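PDB 3GDE: DNA ligase from Archaeoglobus fulgidus, which probably seals nicks in double-stranded DNA during replication, recombination and repair, using ATP and passing through a covalent enzyme-AMP intermediate. Local coordinates for residues G435-G440 with P485-Q490; S447-A452 with E474-L479. One frame throughout, in Å; residues are numbered along the deposited sequence.

Contact 1. Residues G435-G440 with P485-Q490; sequences GEWGEG and PLIVSQ
With its CG set anti to the carbonyl carbon (chi1 -70°), Trp437 swings its indole toward 485-490, where Ile487 and Gln490 reach back to it. Gln490 has the other setting: CG stands anti to the backbone N (chi1 -174°), and the chain runs on extended, which carries the terminal amide out to the pyrrole side of the indole. There Gln490 OE1 lies at the ring edge, near the ring plane, 3.5 Å from Trp437 NE1. This is a polar approach rather than a hydrogen bond, and the amide plane is turned 44° from the ring. Gln490 NE2 sits almost as near, 3.6 Å from Trp437 NE1, again without bonding to it. The weak hydrogen bond that this NE2 does make goes to the carbonyl O of Gly492.

At the six-membered end of the indole the contact turns apolar. The CD1 methyl of Ile487 comes in obliquely and meets Trp437 CZ2 at 3.7 Å. The tryptophan is thus touched by a buried aliphatic tip and by the amide of an exposed glutamine.

The two strands involved, 428-437 and 487-491, are not paired with each other. Strand 494-497 pairs antiparallel with both: Trp437 and Gln490 each rest on Val495, and Ile487 packs on Phe497. Arg484, just beyond helix 473-483, also touches the tryptophan.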
loop_
_atom_site.group_PDB
_atom_site.type_symbol
_atom_site.label_atom_id
_atom_site.label_comp_id
_atom_site.label_asym_id
_atom_site.label_seq_id
_atom_site.Cartn_x
_atom_site.Cartn_y
_atom_site.Cartn_z
ATOM N N GLY A 435 -16.263 13.817 -5.100
ATOM C CA GLY A 435 -16.070 14.768 -6.176
ATOM C C GLY A 435 -17.267 15.653 -6.465
ATOM O O GLY A 435 -18.302 15.564 -5.807
ATOM N N GLU A 436 -17.096 16.530 -7.449
ATOM C CA GLU A 436 -18.148 17.409 -7.917
ATOM C C GLU A 436 -18.082 17.477 -9.432
ATOM O O GLU A 436 -17.002 17.585 -10.020
ATOM C CB GLU A 436 -18.018 18.813 -7.321
ATOM C CG GLU A 436 -18.380 18.921 -5.838
ATOM C CD GLU A 436 -18.191 20.332 -5.270
ATOM O OE1 GLU A 436 -17.131 20.970 -5.514
ATOM O OE2 GLU A 436 -19.110 20.810 -4.562
ATOM N N TRP A 437 -19.251 17.385 -10.058
ATOM C CA TRP A 437 -19.374 17.604 -11.489
ATOM C C TRP A 437 -19.147 19.071 -11.804
ATOM O O TRP A 437 -19.549 19.951 -11.033
ATOM C CB TRP A 437 -20.748 17.147 -11.981
ATOM C CG TRP A 437 -20.895 15.661 -11.956
ATOM C CD1 TRP A 437 -21.628 14.923 -11.077
ATOM C CD2 TRP A 437 -20.259 14.727 -12.840
ATOM N NE1 TRP A 437 -21.496 13.582 -11.358
ATOM C CE2 TRP A 437 -20.661 13.433 -12.437
ATOM C CE3 TRP A 437 -19.393 14.859 -13.936
ATOM C CZ2 TRP A 437 -20.235 12.273 -13.100
ATOM C CZ3 TRP A 437 -18.965 13.712 -14.592
ATOM C CH2 TRP A 437 -19.387 12.432 -14.170
ATOM N N GLY A 438 -18.473 19.323 -12.923
ATOM C CA GLY A 438 -18.325 20.680 -13.455
ATOM C C GLY A 438 -19.653 21.260 -13.928
ATOM O O GLY A 438 -20.716 20.642 -13.770
ATOM N N GLU A 439 -19.591 22.450 -14.521
ATOM C CA GLU A 439 -20.798 23.217 -14.855
ATOM C C GLU A 439 -20.744 23.753 -16.284
ATOM O O GLU A 439 -19.651 23.913 -16.853
ATOM C CB GLU A 439 -21.013 24.352 -13.836
ATOM C CG GLU A 439 -20.043 25.552 -13.940
ATOM C CD GLU A 439 -18.563 25.157 -14.002
ATOM O OE1 GLU A 439 -18.109 24.363 -13.145
ATOM O OE2 GLU A 439 -17.855 25.645 -14.916
ATOM N N GLY A 440 -21.922 24.017 -16.859
ATOM C CA GLY A 440 -22.028 24.533 -18.228
ATOM C C GLY A 440 -21.431 23.586 -19.259
ATOM O O GLY A 440 -21.966 22.501 -19.490
ATOM N N PRO A 485 -17.327 4.702 -13.056
ATOM C CA PRO A 485 -17.834 3.387 -12.599
ATOM C C PRO A 485 -17.916 3.244 -11.079
ATOM O O PRO A 485 -18.677 2.420 -10.573
ATOM C CB PRO A 485 -16.798 2.400 -13.139
ATOM C CG PRO A 485 -16.086 3.124 -14.222
ATOM C CD PRO A 485 -16.079 4.558 -13.834
ATOM N N LEU A 486 -17.136 4.056 -10.372
ATOM C CA LEU A 486 -17.008 3.958 -8.926
ATOM C C LEU A 486 -18.002 4.840 -8.178
ATOM O O LEU A 486 -17.962 4.889 -6.949
ATOM C CB LEU A 486 -15.573 4.301 -8.492
ATOM C CG LEU A 486 -14.387 3.572 -9.141
ATOM C CD1 LEU A 486 -13.108 3.966 -8.418
ATOM C CD2 LEU A 486 -14.545 2.041 -9.141
ATOM N N ILE A 487 -18.883 5.532 -8.906
ATOM C CA ILE A 487 -19.867 6.408 -8.258
ATOM C C ILE A 487 -20.913 5.582 -7.515
ATOM O O ILE A 487 -21.598 4.725 -8.085
ATOM C CB ILE A 487 -20.530 7.443 -9.209
ATOM C CG1 ILE A 487 -19.515 8.512 -9.653
ATOM C CG2 ILE A 487 -21.728 8.115 -8.513
ATOM C CD1 ILE A 487 -19.939 9.330 -10.880
ATOM N N VAL A 488 -21.022 5.879 -6.230
ATOM C CA VAL A 488 -21.737 5.054 -5.294
ATOM C C VAL A 488 -22.784 5.934 -4.570
ATOM O O VAL A 488 -23.643 5.460 -3.827
ATOM C CB VAL A 488 -20.692 4.377 -4.366
ATOM C CG1 VAL A 488 -20.590 5.057 -3.005
ATOM C CG2 VAL A 488 -20.960 2.909 -4.250
ATOM N N SER A 489 -22.691 7.231 -4.817
ATOM C CA SER A 489 -23.654 8.201 -4.320
ATOM C C SER A 489 -23.597 9.394 -5.256
ATOM O O SER A 489 -22.514 9.828 -5.650
ATOM C CB SER A 489 -23.325 8.626 -2.879
ATOM O OG SER A 489 -24.079 9.760 -2.472
ATOM N N GLN A 490 -24.765 9.885 -5.653
ATOM C CA GLN A 490 -24.850 11.155 -6.375
ATOM C C GLN A 490 -26.015 11.985 -5.863
ATOM O O GLN A 490 -27.182 11.634 -6.081
ATOM C CB GLN A 490 -24.945 10.961 -7.891
ATOM C CG GLN A 490 -24.890 12.287 -8.638
ATOM C CD GLN A 490 -24.614 12.159 -10.122
ATOM O OE1 GLN A 490 -23.974 11.212 -10.584
ATOM N NE2 GLN A 490 -25.082 13.140 -10.880
#

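Contact 2. Residues S447-A452 with E474-L479; sequences SSFELA and EDLEEL
The ring of Phe449 meets helix 474-479 with its far end, where two leucines touch it. Leu476 CD2 lies at the edge, in the ring plane, 4.0 Å from Phe449 CE1 and 4.1 Å from Phe449 CZ, so the methyl faces the CE1-CZ side of the ring. Leu479 CD1 approaches the CZ corner obliquely, also 4.0 Å from Phe449 CZ. Other aromatic rings add to the cluster: Phe503 packs edge-to-face with Phe449, and the ring of Phe471 meets it with the planes at about 45°.

Leu476 and Leu479 are three residues apart, which brings their side chains onto the same side of the helix. Their CB atoms are aimed differently. That of Leu479 points at the strand, whereas Leu476 leaves the backbone across the line of contact and depends on its CD2 branch to get there. The same CD2 also lies loosely near the strand backbone, 4.5 Å from Ser447 CA, while the Ser447 side chain leaves in the other direction. Phe449 keeps its CG anti to the carbonyl carbon (chi1 -53°), and this throws the ring out toward the helix. The side-chain contact is apolar, and the three residues that carry it, Phe449, Leu476 and Leu479, are buried.

Ser447 and Ser448 both face Glu436, a classic beta bulge in the pairing with strand 428-437. The axes of segments 447-452 and 474-479 cross at 57° and come within 10.2 Å, a separation bridged by side chains. Helix 473-483 comes between strands 461-467 and 487-491, the place of the helix joining the third and fourth strands in an OB fold, and here it packs on the barrel core of the OB-fold domain.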
loop_
_atom_site.group_PDB
_atom_site.type_symbol
_atom_site.label_atom_id
_atom_site.label_comp_id
_atom_site.label_asym_id
_atom_site.label_seq_id
_atom_site.Cartn_x
_atom_site.Cartn_y
_atom_site.Cartn_z
ATOM N N SER A 447 -14.785 18.149 -11.682
ATOM C CA SER A 447 -13.942 19.347 -11.606
ATOM C C SER A 447 -13.204 19.470 -10.273
ATOM O O SER A 447 -12.155 20.118 -10.191
ATOM C CB SER A 447 -14.780 20.604 -11.852
ATOM O OG SER A 447 -15.705 20.818 -10.797
ATOM N N SER A 448 -13.756 18.820 -9.249
ATOM C CA SER A 448 -13.327 18.955 -7.858
ATOM C C SER A 448 -13.319 17.582 -7.166
ATOM O O SER A 448 -14.176 16.746 -7.457
ATOM C CB SER A 448 -14.318 19.866 -7.158
ATOM O OG SER A 448 -13.855 20.219 -5.894
ATOM N N PHE A 449 -12.375 17.361 -6.245
ATOM C CA PHE A 449 -12.143 16.027 -5.643
ATOM C C PHE A 449 -11.942 16.076 -4.133
ATOM O O PHE A 449 -11.148 16.860 -3.633
ATOM C CB PHE A 449 -10.943 15.321 -6.301
ATOM C CG PHE A 449 -11.027 15.251 -7.797
ATOM C CD1 PHE A 449 -10.487 16.267 -8.587
ATOM C CD2 PHE A 449 -11.660 14.182 -8.426
ATOM C CE1 PHE A 449 -10.569 16.211 -9.986
ATOM C CE2 PHE A 449 -11.750 14.121 -9.829
ATOM C CZ PHE A 449 -11.205 15.133 -10.607
ATOM N N GLU A 450 -12.673 15.231 -3.416
ATOM C CA GLU A 450 -12.569 15.127 -1.953
ATOM C C GLU A 450 -11.441 14.172 -1.595
ATOM O O GLU A 450 -11.318 13.100 -2.204
ATOM C CB GLU A 450 -13.878 14.610 -1.359
ATOM C CG GLU A 450 -15.066 15.512 -1.591
ATOM C CD GLU A 450 -14.909 16.851 -0.896
ATOM O OE1 GLU A 450 -15.005 17.895 -1.574
ATOM O OE2 GLU A 450 -14.673 16.856 0.331
ATOM N N LEU A 451 -10.632 14.558 -0.608
ATOM C CA LEU A 451 -9.388 13.839 -0.303
ATOM C C LEU A 451 -9.338 13.369 1.138
ATOM O O LEU A 451 -9.726 14.098 2.054
ATOM C CB LEU A 451 -8.162 14.710 -0.600
ATOM C CG LEU A 451 -8.017 15.370 -1.975
ATOM C CD1 LEU A 451 -6.910 16.411 -1.917
ATOM C CD2 LEU A 451 -7.764 14.365 -3.088
ATOM N N ALA A 452 -8.848 12.148 1.341
ATOM C CA ALA A 452 -8.837 11.560 2.675
ATOM C C ALA A 452 -7.528 10.872 2.992
ATOM O O ALA A 452 -6.902 10.273 2.119
ATOM C CB ALA A 452 -10.008 10.587 2.846
ATOM N N GLU A 474 -7.283 17.397 -20.120
ATOM C CA GLU A 474 -7.117 15.982 -20.382
ATOM C C GLU A 474 -7.032 15.173 -19.062
ATOM O O GLU A 474 -7.566 14.067 -18.988
ATOM C CB GLU A 474 -5.943 15.708 -21.336
ATOM C CG GLU A 474 -4.560 15.793 -20.712
ATOM C CD GLU A 474 -3.435 15.672 -21.733
ATOM O OE1 GLU A 474 -2.648 16.646 -21.873
ATOM O OE2 GLU A 474 -3.335 14.608 -22.388
ATOM N N ASP A 475 -6.392 15.737 -18.031
ATOM C CA ASP A 475 -6.447 15.177 -16.673
ATOM C C ASP A 475 -7.888 14.930 -16.263
ATOM O O ASP A 475 -8.221 13.843 -15.813
ATOM C CB ASP A 475 -5.812 16.113 -15.637
ATOM C CG ASP A 475 -4.311 15.984 -15.560
ATOM O OD1 ASP A 475 -3.770 14.893 -15.826
ATOM O OD2 ASP A 475 -3.659 16.986 -15.213
ATOM N N LEU A 476 -8.737 15.943 -16.427
ATOM C CA LEU A 476 -10.154 15.839 -16.051
ATOM C C LEU A 476 -10.928 14.835 -16.901
ATOM O O LEU A 476 -11.797 14.150 -16.393
ATOM C CB LEU A 476 -10.843 17.212 -16.071
ATOM C CG LEU A 476 -10.308 18.260 -15.083
ATOM C CD1 LEU A 476 -11.064 19.588 -15.198
ATOM C CD2 LEU A 476 -10.322 17.731 -13.635
ATOM N N GLU A 477 -10.603 14.761 -18.187
ATOM C CA GLU A 477 -11.177 13.764 -19.087
ATOM C C GLU A 477 -10.855 12.371 -18.570
ATOM O O GLU A 477 -11.749 11.543 -18.403
ATOM C CB GLU A 477 -10.611 13.912 -20.511
ATOM C CG GLU A 477 -11.293 14.957 -21.376
ATOM C CD GLU A 477 -10.465 15.377 -22.596
ATOM O OE1 GLU A 477 -9.838 14.496 -23.242
ATOM O OE2 GLU A 477 -10.450 16.595 -22.912
ATOM N N GLU A 478 -9.567 12.138 -18.318
ATOM C CA GLU A 478 -9.056 10.829 -17.916
ATOM C C GLU A 478 -9.568 10.387 -16.543
ATOM O O GLU A 478 -9.914 9.225 -16.356
ATOM C CB GLU A 478 -7.525 10.822 -17.957
ATOM C CG GLU A 478 -6.945 10.971 -19.366
ATOM C CD GLU A 478 -5.455 11.331 -19.381
ATOM O OE1 GLU A 478 -5.059 12.365 -18.776
ATOM O OE2 GLU A 478 -4.673 10.581 -20.016
ATOM N N LEU A 479 -9.625 11.324 -15.599
ATOM C CA LEU A 479 -10.028 11.034 -14.228
ATOM C C LEU A 479 -11.526 10.789 -14.108
ATOM O O LEU A 479 -11.960 9.983 -13.276
ATOM C CB LEU A 479 -9.607 12.163 -13.288
ATOM C CG LEU A 479 -8.106 12.359 -13.071
ATOM C CD1 LEU A 479 -7.871 13.652 -12.315
ATOM C CD2 LEU A 479 -7.448 11.157 -12.365
#

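In the fold
Both contacts reach the same antiparallel sheet, and their centres lie about 10 Å apart. They are joined through neighbouring strands: 428-437, which ends in contact 1, pairs with 446-454 of contact 2, and Glu436 N probably bonds to Ser448 O at 2.9 Å. The partner segments are also consecutive: helix 473-483 is followed, after a short 3-10 turn, by strand 487-491. Place in the fold separates their chemistry. Contact 2 is core, made of leucine methyls on a phenylalanine ring. Contact 1 is only partly buried and mixes an apolar touch with a polar approach at the rim.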